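Long-range contacts in alginase (Pseudoalteromonas, PDB 4Q8K), which acts as a family 18 polysaccharide lyase, probably cleaving the glycosidic bonds of alginate by beta-elimination: residues Thr204-Glu215 with Lys356-Glu367; Leu276-Leu287 with Glu297-Phe305. One frame throughout, in Å; residues are numbered along the deposited sequence.

Interaction 1: Thr204-Glu215 with Lys356-Glu367; sequences TYEVFEATVKVE and KVTMTNVSYTRE
Glu-206 OE1 accepts a hydrogen bond from Tyr-364 OH at 2.7 Å on its anti lone pair and a second from a water at 2.9 Å. That water in turn accepts from Arg-366 NH1, whose direct salt bridge to Glu-206 OE1 is long, at 3.7 Å. The same NH1 donates to Tyr-364 OH nearly in the guanidinium plane, while Arg-366 NH2 reaches Leu-197 O. The carboxylate stands almost perpendicular to the tyrosine ring, 83° between planes, and meets it at the edge. Glu-206 OE2 has its own partners, His-227 and Asn-291.

Further along this face the residues become apolar. Phe-208, with CG anti to the backbone N (chi1 174°), brings its ring edge to Met-359 SD, 3.9 Å from CZ, a Met-aromatic contact. Val-212 CG1 meets Val-357 CG1 at 3.7 Å. The rings of Phe-317 and Phe-319, from the other sheet, meet that of Phe-208.

Antiparallel backbone bonds run from Tyr-205 to Glu-215, interrupted by a beta bulge near Ala-210, where the partner strand turns at Asn-361. The opposite face, with Thr-211, Thr-360 and Lys-356, is largely polar: one water bridges Glu-215 OE1 and Lys-356 NZ, and another joins Thr-211 O to Thr-360 OG1. Large apolar groups thus suit the side between the sheets, where Tyr-364 OH, Glu-206 and Arg-366 also bond to one another, probably fixing the rotation of the Glu-206 carboxylate.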
loop_
_atom_site.group_PDB
_atom_site.type_symbol
_atom_site.label_atom_id
_atom_site.label_comp_id
_atom_site.label_asym_id
_atom_site.label_seq_id
_atom_site.Cartn_x
_atom_site.Cartn_y
_atom_site.Cartn_z
ATOM N N THR A 204 -4.770 16.881 9.800
ATOM C CA THR A 204 -3.642 16.230 10.441
ATOM C C THR A 204 -2.313 16.469 9.812
ATOM O O THR A 204 -2.215 16.657 8.644
ATOM C CB THR A 204 -3.732 14.683 10.470
ATOM O OG1 THR A 204 -3.931 14.179 9.159
ATOM C CG2 THR A 204 -4.843 14.248 11.280
ATOM N N TYR A 205 -1.286 16.331 10.623
ATOM C CA TYR A 205 0.063 16.224 10.155
ATOM C C TYR A 205 0.528 14.797 10.469
ATOM O O TYR A 205 0.621 14.437 11.594
ATOM C CB TYR A 205 0.971 17.284 10.804
ATOM C CG TYR A 205 2.399 17.163 10.394
ATOM C CD1 TYR A 205 2.852 17.703 9.218
ATOM C CD2 TYR A 205 3.281 16.476 11.160
ATOM C CE1 TYR A 205 4.148 17.570 8.840
ATOM C CE2 TYR A 205 4.571 16.331 10.777
ATOM C CZ TYR A 205 4.989 16.884 9.620
ATOM O OH TYR A 205 6.265 16.714 9.270
ATOM N N GLU A 206 0.767 13.995 9.444
ATOM C CA GLU A 206 1.232 12.626 9.609
ATOM C C GLU A 206 2.507 12.369 8.874
ATOM O O GLU A 206 2.685 12.818 7.784
ATOM C CB GLU A 206 0.315 11.628 8.967
ATOM C CG GLU A 206 -1.090 11.621 9.345
ATOM C CD GLU A 206 -1.877 10.719 8.405
ATOM O OE1 GLU A 206 -1.942 9.539 8.707
ATOM O OE2 GLU A 206 -2.404 11.224 7.420
ATOM N N VAL A 207 3.348 11.565 9.476
ATOM C CA VAL A 207 4.563 11.121 8.826
ATOM C C VAL A 207 4.678 9.618 9.021
ATOM O O VAL A 207 4.626 9.132 10.156
ATOM C CB VAL A 207 5.802 11.782 9.451
ATOM C CG1 VAL A 207 7.073 11.239 8.814
ATOM C CG2 VAL A 207 5.729 13.309 9.315
ATOM N N PHE A 208 4.811 8.879 7.921
ATOM C CA PHE A 208 5.106 7.457 7.993
ATOM C C PHE A 208 6.416 7.224 7.265
ATOM O O PHE A 208 6.610 7.713 6.150
ATOM C CB PHE A 208 3.990 6.623 7.349
ATOM C CG PHE A 208 4.297 5.144 7.270
ATOM C CD1 PHE A 208 3.979 4.307 8.318
ATOM C CD2 PHE A 208 4.897 4.596 6.139
ATOM C CE1 PHE A 208 4.252 2.936 8.249
ATOM C CE2 PHE A 208 5.182 3.246 6.064
ATOM C CZ PHE A 208 4.855 2.411 7.124
ATOM N N GLU A 209 7.328 6.508 7.914
ATOM C CA GLU A 209 8.578 6.129 7.286
ATOM C C GLU A 209 8.864 4.670 7.586
ATOM O O GLU A 209 8.582 4.192 8.685
ATOM C CB GLU A 209 9.736 7.009 7.767
ATOM C CG GLU A 209 11.046 6.742 7.026
ATOM C CD GLU A 209 12.033 7.895 7.102
ATOM O OE1 GLU A 209 11.793 8.859 7.862
ATOM O OE2 GLU A 209 13.053 7.837 6.382
ATOM N N ALA A 210 9.410 3.970 6.600
ATOM C CA ALA A 210 9.776 2.578 6.759
ATOM C C ALA A 210 10.865 2.192 5.767
ATOM O O ALA A 210 10.966 2.760 4.672
ATOM C CB ALA A 210 8.556 1.691 6.582
ATOM N N THR A 211 11.705 1.258 6.186
ATOM C CA THR A 211 12.619 0.557 5.305
ATOM C C THR A 211 11.852 -0.664 4.794
ATOM O O THR A 211 11.397 -1.508 5.584
ATOM C CB THR A 211 13.881 0.129 6.076
ATOM O OG1 THR A 211 14.618 1.298 6.457
ATOM C CG2 THR A 211 14.773 -0.776 5.242
ATOM N N VAL A 212 11.681 -0.736 3.478
ATOM C CA VAL A 212 10.787 -1.712 2.876
ATOM C C VAL A 212 11.513 -2.688 1.965
ATOM O O VAL A 212 12.108 -2.290 0.964
ATOM C CB VAL A 212 9.674 -1.020 2.037
ATOM C CG1 VAL A 212 8.693 -2.060 1.492
ATOM C CG2 VAL A 212 8.941 0.027 2.850
ATOM N N LYS A 213 11.440 -3.971 2.305
ATOM C CA LYS A 213 11.972 -5.016 1.433
ATOM C C LYS A 213 10.800 -5.731 0.774
ATOM O O LYS A 213 9.809 -6.040 1.431
ATOM C CB LYS A 213 12.845 -5.990 2.228
ATOM C CG LYS A 213 13.411 -7.151 1.422
ATOM C CD LYS A 213 14.246 -8.081 2.307
ATOM C CE LYS A 213 14.691 -9.327 1.547
ATOM N NZ LYS A 213 15.574 -10.228 2.351
ATOM N N VAL A 214 10.894 -5.975 -0.527
ATOM C CA VAL A 214 9.800 -6.626 -1.233
ATOM C C VAL A 214 10.304 -7.875 -1.932
ATOM O O VAL A 214 11.285 -7.829 -2.663
ATOM C CB VAL A 214 9.130 -5.680 -2.264
ATOM C CG1 VAL A 214 7.987 -6.387 -2.965
ATOM C CG2 VAL A 214 8.625 -4.399 -1.588
ATOM N N GLU A 215 9.648 -9.001 -1.666
ATOM C CA GLU A 215 9.940 -10.248 -2.360
ATOM C C GLU A 215 8.627 -10.704 -2.973
ATOM O O GLU A 215 7.653 -10.941 -2.256
ATOM C CB GLU A 215 10.456 -11.301 -1.385
ATOM C CG GLU A 215 11.761 -10.942 -0.691
ATOM C CD GLU A 215 12.018 -11.825 0.517
ATOM O OE1 GLU A 215 12.635 -12.897 0.343
ATOM O OE2 GLU A 215 11.580 -11.465 1.634
ATOM N N LYS A 356 5.800 -10.943 -0.172
ATOM C CA LYS A 356 6.158 -10.650 1.200
ATOM C C LYS A 356 6.752 -9.253 1.282
ATOM O O LYS A 356 7.819 -8.995 0.723
ATOM C CB LYS A 356 7.169 -11.674 1.720
ATOM C CG LYS A 356 7.614 -11.413 3.155
ATOM C CD LYS A 356 8.765 -12.312 3.561
ATOM C CE LYS A 356 8.308 -13.760 3.674
ATOM N NZ LYS A 356 9.356 -14.623 4.286
ATOM N N VAL A 357 6.047 -8.360 1.968
ATOM C CA VAL A 357 6.570 -7.023 2.248
ATOM C C VAL A 357 7.076 -6.971 3.697
ATOM O O VAL A 357 6.313 -7.184 4.640
ATOM C CB VAL A 357 5.520 -5.922 1.994
ATOM C CG1 VAL A 357 6.057 -4.543 2.404
ATOM C CG2 VAL A 357 5.111 -5.904 0.525
ATOM N N THR A 358 8.366 -6.702 3.856
ATOM C CA THR A 358 8.986 -6.649 5.175
ATOM C C THR A 358 9.331 -5.205 5.508
ATOM O O THR A 358 10.032 -4.545 4.748
ATOM C CB THR A 358 10.271 -7.491 5.224
ATOM O OG1 THR A 358 9.967 -8.852 4.897
ATOM C CG2 THR A 358 10.893 -7.450 6.612
ATOM N N MET A 359 8.835 -4.717 6.639
ATOM C CA MET A 359 9.092 -3.335 7.014
ATOM C C MET A 359 9.857 -3.247 8.321
ATOM O O MET A 359 9.474 -3.861 9.311
ATOM C CB MET A 359 7.781 -2.557 7.120
ATOM C CG MET A 359 7.105 -2.344 5.797
ATOM S SD MET A 359 5.749 -1.186 5.893
ATOM C CE MET A 359 4.945 -1.472 4.316
ATOM N N THR A 360 10.948 -2.486 8.297
ATOM C CA THR A 360 11.802 -2.269 9.449
ATOM C C THR A 360 12.050 -0.768 9.598
ATOM O O THR A 360 11.657 0.025 8.730
ATOM C CB THR A 360 13.155 -2.976 9.278
ATOM O OG1 THR A 360 13.719 -2.623 8.008
ATOM C CG2 THR A 360 12.987 -4.506 9.354
ATOM N N ASN A 361 12.706 -0.379 10.692
ATOM C CA ASN A 361 12.949 1.034 10.972
ATOM C C ASN A 361 11.691 1.844 10.712
ATOM O O ASN A 361 11.705 2.817 9.958
ATOM C CB ASN A 361 14.079 1.577 10.104
ATOM C CG ASN A 361 15.371 0.815 10.280
ATOM O OD1 ASN A 361 16.101 0.585 9.313
ATOM N ND2 ASN A 361 15.662 0.412 11.511
ATOM N N VAL A 362 10.598 1.429 11.331
ATOM C CA VAL A 362 9.312 2.043 11.079
ATOM C C VAL A 362 9.033 3.167 12.068
ATOM O O VAL A 362 9.295 3.029 13.263
ATOM C CB VAL A 362 8.198 0.997 11.180
ATOM C CG1 VAL A 362 6.845 1.615 10.866
ATOM C CG2 VAL A 362 8.502 -0.162 10.236
ATOM N N SER A 363 8.510 4.280 11.568
ATOM C CA SER A 363 7.996 5.326 12.443
ATOM C C SER A 363 6.672 5.881 11.934
ATOM O O SER A 363 6.397 5.889 10.739
ATOM C CB SER A 363 9.026 6.443 12.645
ATOM O OG SER A 363 9.385 7.027 11.410
ATOM N N TYR A 364 5.829 6.289 12.852
ATOM C CA TYR A 364 4.591 6.934 12.511
ATOM C C TYR A 364 4.285 8.014 13.513
ATOM O O TYR A 364 4.324 7.782 14.675
ATOM C CB TYR A 364 3.421 5.953 12.454
ATOM C CG TYR A 364 2.153 6.595 12.057
ATOM C CD1 TYR A 364 1.895 6.945 10.761
ATOM C CD2 TYR A 364 1.208 6.891 12.992
ATOM C CE1 TYR A 364 0.712 7.539 10.418
ATOM C CE2 TYR A 364 0.041 7.497 12.667
ATOM C CZ TYR A 364 -0.214 7.828 11.389
ATOM O OH TYR A 364 -1.377 8.459 11.116
ATOM N N THR A 365 4.003 9.202 13.027
ATOM C CA THR A 365 3.532 10.267 13.890
ATOM C C THR A 365 2.285 10.867 13.336
ATOM O O THR A 365 2.118 10.967 12.157
ATOM C CB THR A 365 4.562 11.398 14.067
ATOM O OG1 THR A 365 4.613 12.155 12.882
ATOM C CG2 THR A 365 5.900 10.895 14.349
ATOM N N ARG A 366 1.431 11.297 14.247
ATOM C CA ARG A 366 0.151 11.828 13.930
ATOM C C ARG A 366 -0.219 12.952 14.892
ATOM O O ARG A 366 -0.290 12.745 16.063
ATOM C CB ARG A 366 -0.879 10.735 14.072
ATOM C CG ARG A 366 -2.293 11.123 13.789
ATOM C CD ARG A 366 -3.218 9.957 14.109
ATOM N NE ARG A 366 -4.576 10.259 13.733
ATOM C CZ ARG A 366 -5.029 10.191 12.505
ATOM N NH1 ARG A 366 -4.238 9.812 11.550
ATOM N NH2 ARG A 366 -6.258 10.501 12.247
ATOM N N GLU A 367 -0.406 14.141 14.358
ATOM C CA GLU A 367 -0.932 15.273 15.111
ATOM C C GLU A 367 -2.139 15.909 14.471
ATOM O O GLU A 367 -2.167 16.200 13.310
ATOM C CB GLU A 367 0.137 16.324 15.382
ATOM C CG GLU A 367 1.153 16.517 14.298
ATOM C CD GLU A 367 2.576 16.437 14.802
ATOM O OE1 GLU A 367 2.854 15.611 15.674
ATOM O OE2 GLU A 367 3.416 17.213 14.324
HETATM O O HOH W 1 -4.786 9.010 8.717
HETATM O O HOH W 2 7.261 8.854 11.302
HETATM O O HOH W 3 12.758 -3.974 5.781
HETATM O O HOH W 4 13.243 3.769 7.469
HETATM O O HOH W 5 10.233 -9.157 2.145
HETATM O O HOH W 6 11.193 -14.764 1.870
#

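Interaction 2: Leu276-Leu287 with Glu297-Phe305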
loop_
_atom_site.group_PDB
_atom_site.type_symbol
_atom_site.label_atom_id
_atom_site.label_comp_id
_atom_site.label_asym_id
_atom_site.label_seq_id
_atom_site.Cartn_x
_atom_site.Cartn_y
_atom_site.Cartn_z
ATOM N N LEU A 276 8.751 6.602 -8.905
ATOM C CA LEU A 276 9.764 6.841 -7.880
ATOM C C LEU A 276 11.026 6.017 -8.106
ATOM O O LEU A 276 12.129 6.483 -7.880
ATOM C CB LEU A 276 9.173 6.561 -6.489
ATOM C CG LEU A 276 7.967 7.466 -6.197
ATOM C CD1 LEU A 276 7.164 6.950 -5.009
ATOM C CD2 LEU A 276 8.408 8.931 -5.997
ATOM N N GLY A 277 10.869 4.775 -8.545
ATOM C CA GLY A 277 12.025 3.932 -8.776
ATOM C C GLY A 277 11.635 2.578 -9.318
ATOM O O GLY A 277 10.480 2.365 -9.675
ATOM N N THR A 278 12.616 1.683 -9.389
ATOM C CA THR A 278 12.392 0.282 -9.732
ATOM C C THR A 278 13.206 -0.604 -8.799
ATOM O O THR A 278 14.189 -0.163 -8.209
ATOM C CB THR A 278 12.814 -0.035 -11.185
ATOM O OG1 THR A 278 14.202 0.284 -11.359
ATOM C CG2 THR A 278 11.979 0.749 -12.184
ATOM N N MET A 279 12.789 -1.862 -8.667
ATOM C CA MET A 279 13.491 -2.812 -7.818
ATOM C C MET A 279 13.255 -4.222 -8.323
ATOM O O MET A 279 12.279 -4.478 -9.023
ATOM C CB MET A 279 12.992 -2.724 -6.371
ATOM C CG MET A 279 11.515 -3.087 -6.198
ATOM S SD MET A 279 10.901 -2.750 -4.527
ATOM C CE MET A 279 12.135 -3.616 -3.543
ATOM N N THR A 280 14.155 -5.126 -7.954
ATOM C CA THR A 280 13.928 -6.540 -8.178
ATOM C C THR A 280 13.585 -7.218 -6.849
ATOM O O THR A 280 13.869 -6.696 -5.765
ATOM C CB THR A 280 15.130 -7.230 -8.885
ATOM O OG1 THR A 280 16.314 -7.102 -8.082
ATOM C CG2 THR A 280 15.370 -6.598 -10.254
ATOM N N SER A 281 12.943 -8.369 -6.942
ATOM C CA SER A 281 12.537 -9.109 -5.755
ATOM C C SER A 281 13.722 -9.358 -4.822
ATOM O O SER A 281 14.777 -9.842 -5.249
ATOM C CB SER A 281 11.907 -10.437 -6.167
ATOM O OG SER A 281 11.402 -11.116 -5.038
ATOM N N GLY A 282 13.552 -9.015 -3.547
ATOM C CA GLY A 282 14.619 -9.189 -2.579
ATOM C C GLY A 282 15.331 -7.888 -2.241
ATOM O O GLY A 282 16.086 -7.815 -1.276
ATOM N N GLU A 283 15.105 -6.858 -3.043
ATOM C CA GLU A 283 15.745 -5.571 -2.794
ATOM C C GLU A 283 14.975 -4.756 -1.759
ATOM O O GLU A 283 13.843 -5.096 -1.413
ATOM C CB GLU A 283 15.933 -4.800 -4.099
ATOM C CG GLU A 283 17.029 -5.391 -4.974
ATOM C CD GLU A 283 17.352 -4.528 -6.178
ATOM O OE1 GLU A 283 18.544 -4.455 -6.547
ATOM O OE2 GLU A 283 16.422 -3.928 -6.757
ATOM N N THR A 284 15.598 -3.685 -1.269
ATOM C CA THR A 284 15.029 -2.887 -0.191
ATOM C C THR A 284 15.132 -1.411 -0.543
ATOM O O THR A 284 16.098 -0.993 -1.177
ATOM C CB THR A 284 15.782 -3.140 1.137
ATOM O OG1 THR A 284 15.700 -4.530 1.487
ATOM C CG2 THR A 284 15.203 -2.295 2.270
ATOM N N PHE A 285 14.123 -0.630 -0.160
ATOM C CA PHE A 285 14.171 0.817 -0.366
ATOM C C PHE A 285 13.588 1.539 0.840
ATOM O O PHE A 285 13.000 0.912 1.722
ATOM C CB PHE A 285 13.438 1.216 -1.650
ATOM C CG PHE A 285 11.939 0.983 -1.613
ATOM C CD1 PHE A 285 11.398 -0.247 -1.930
ATOM C CD2 PHE A 285 11.071 2.023 -1.303
ATOM C CE1 PHE A 285 10.021 -0.444 -1.909
ATOM C CE2 PHE A 285 9.707 1.837 -1.284
ATOM C CZ PHE A 285 9.173 0.604 -1.590
ATOM N N ASN A 286 13.767 2.855 0.884
ATOM C CA ASN A 286 13.216 3.651 1.964
ATOM C C ASN A 286 11.962 4.375 1.510
ATOM O O ASN A 286 11.941 4.995 0.442
ATOM C CB ASN A 286 14.253 4.663 2.464
ATOM C CG ASN A 286 13.879 5.270 3.804
ATOM O OD1 ASN A 286 14.049 4.637 4.848
ATOM N ND2 ASN A 286 13.376 6.501 3.785
ATOM N N LEU A 287 10.915 4.288 2.322
ATOM C CA LEU A 287 9.649 4.936 2.018
ATOM C C LEU A 287 9.306 5.992 3.062
ATOM O O LEU A 287 9.295 5.713 4.255
ATOM C CB LEU A 287 8.513 3.907 1.950
ATOM C CG LEU A 287 7.118 4.473 1.666
ATOM C CD1 LEU A 287 7.028 5.083 0.284
ATOM C CD2 LEU A 287 6.073 3.358 1.819
ATOM N N GLU A 297 3.090 14.189 0.319
ATOM C CA GLU A 297 4.368 13.956 -0.321
ATOM C C GLU A 297 4.878 12.542 -0.067
ATOM O O GLU A 297 4.835 12.057 1.065
ATOM C CB GLU A 297 5.379 14.962 0.214
ATOM C CG GLU A 297 6.803 14.677 -0.170
ATOM C CD GLU A 297 7.740 15.648 0.496
ATOM O OE1 GLU A 297 8.335 16.474 -0.219
ATOM O OE2 GLU A 297 7.859 15.604 1.735
ATOM N N VAL A 298 5.368 11.894 -1.124
ATOM C CA VAL A 298 5.966 10.569 -1.021
ATOM C C VAL A 298 7.398 10.610 -1.519
ATOM O O VAL A 298 7.671 11.192 -2.573
ATOM C CB VAL A 298 5.176 9.528 -1.840
ATOM C CG1 VAL A 298 5.791 8.129 -1.678
ATOM C CG2 VAL A 298 3.725 9.528 -1.406
ATOM N N THR A 299 8.304 9.997 -0.760
ATOM C CA THR A 299 9.706 9.925 -1.139
ATOM C C THR A 299 10.200 8.480 -1.096
ATOM O O THR A 299 9.981 7.766 -0.114
ATOM C CB THR A 299 10.591 10.773 -0.201
ATOM O OG1 THR A 299 10.159 12.137 -0.236
ATOM C CG2 THR A 299 12.052 10.683 -0.595
ATOM N N ALA A 300 10.853 8.052 -2.170
ATOM C CA ALA A 300 11.487 6.745 -2.219
ATOM C C ALA A 300 12.575 6.756 -3.284
ATOM O O ALA A 300 12.442 7.445 -4.299
ATOM C CB ALA A 300 10.456 5.644 -2.492
ATOM N N PHE A 301 13.657 6.019 -3.037
ATOM C CA PHE A 301 14.815 5.991 -3.940
ATOM C C PHE A 301 15.397 7.387 -4.146
ATOM O O PHE A 301 15.958 7.674 -5.206
ATOM C CB PHE A 301 14.449 5.410 -5.309
ATOM C CG PHE A 301 13.839 4.036 -5.245
ATOM C CD1 PHE A 301 14.638 2.905 -5.285
ATOM C CD2 PHE A 301 12.463 3.882 -5.150
ATOM C CE1 PHE A 301 14.070 1.631 -5.234
ATOM C CE2 PHE A 301 11.892 2.613 -5.085
ATOM C CZ PHE A 301 12.699 1.493 -5.132
ATOM N N GLY A 302 15.250 8.251 -3.147
ATOM C CA GLY A 302 15.750 9.620 -3.235
ATOM C C GLY A 302 14.904 10.565 -4.077
ATOM O O GLY A 302 15.239 11.748 -4.217
ATOM N N ASN A 303 13.815 10.041 -4.640
ATOM C CA ASN A 303 12.903 10.816 -5.466
ATOM C C ASN A 303 11.656 11.202 -4.696
ATOM O O ASN A 303 11.070 10.372 -3.998
ATOM C CB ASN A 303 12.492 10.020 -6.714
ATOM C CG ASN A 303 13.633 9.848 -7.700
ATOM O OD1 ASN A 303 13.848 8.756 -8.242
ATOM N ND2 ASN A 303 14.365 10.922 -7.946
ATOM N N SER A 304 11.248 12.461 -4.816
ATOM C CA SER A 304 10.059 12.942 -4.119
ATOM C C SER A 304 9.035 13.533 -5.068
ATOM O O SER A 304 9.383 14.160 -6.070
ATOM C CB SER A 304 10.416 13.997 -3.070
ATOM O OG SER A 304 11.399 13.535 -2.168
ATOM N N PHE A 305 7.768 13.325 -4.730
ATOM C CA PHE A 305 6.656 13.951 -5.418
ATOM C C PHE A 305 5.558 14.214 -4.396
ATOM O O PHE A 305 5.310 13.379 -3.523
ATOM C CB PHE A 305 6.142 13.036 -6.541
ATOM C CG PHE A 305 4.939 13.579 -7.269
ATOM C CD1 PHE A 305 5.048 14.697 -8.076
ATOM C CD2 PHE A 305 3.699 12.968 -7.146
ATOM C CE1 PHE A 305 3.946 15.202 -8.742
ATOM C CE2 PHE A 305 2.587 13.470 -7.813
ATOM C CZ PHE A 305 2.711 14.576 -8.618
HETATM O O HOH W 7 15.413 4.380 -1.077
HETATM O O HOH W 8 12.575 7.870 1.495
#
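A type I' beta turn from Ala-300 to Asn-303 joins two antiparallel strands, and its second residue, Phe-301, reaches out of the turn to lodge its ring between Gly-277 and Phe-285. Gly-277 CA lies over one face, 4.0 Å from the ring centroid, and Phe-285 CB lies over the other at 3.9 Å, so both make CH-pi contacts. The rings of Phe-285 and Phe-301 are near parallel, 16° between planes, but offset, with little overlap. Phe-285 CB lies 3.6 Å from Phe-301 CZ, and the first torsion (chi1 67°), which puts CG between the backbone N and the carbonyl carbon, swings CG equally close. Met-279 CB adds to the packing at the edge of the Phe-301 ring.

Gly-277 suits its place because a beta carbon would collide with Phe-301 CD2; together with Leu-276 it forms a classic bulge opposite Val-260. Farther along the strand, away from the rings, Val-298 CG1 touches both Leu-276 CD1 and Leu-287 CD1, each at 3.8 Å. Ala-300 is small enough to fit beside the Phe-285 ring, with CB 3.9 Å from CD2. On the backbone, a water accepts from Asn-286 N and, weakly, from Phe-301 N, while Ala-300 CA makes a CA-H...O contact of 3.2 Å to Asn-286 O.

A serine in place of Phe-301 would probably leave a gap between Gly-277 and Phe-285 and deprive both of their CH-pi partner. Side-chain packing, with water bridging the backbones, therefore brings the turn against two strands that belong to different sheets.

In the fold
The two contacts have centres 12 Å apart and meet in one antiparallel sheet of a two-sheet beta fold, consistent with the jelly roll of this lyase family. Along the chain, 204-215 comes first, both segments of interaction 2 follow, and 356-367 closes the series, so interaction 1 brackets interaction 2. Strands 204-216 and 284-292 are neighbours: Val-212 N is probably hydrogen-bonded to Phe-285 O, and Val-214 O to Gly-282 N. Interaction 1 is pairing within this sheet; interaction 2 also draws in strand 271-280 of the other sheet, where the Thr-278 side chain lies about 7 Å from the bound calcium ion. Interaction 1 joins sequence-distant strands; interaction 2 packs a local turn against the second sheet.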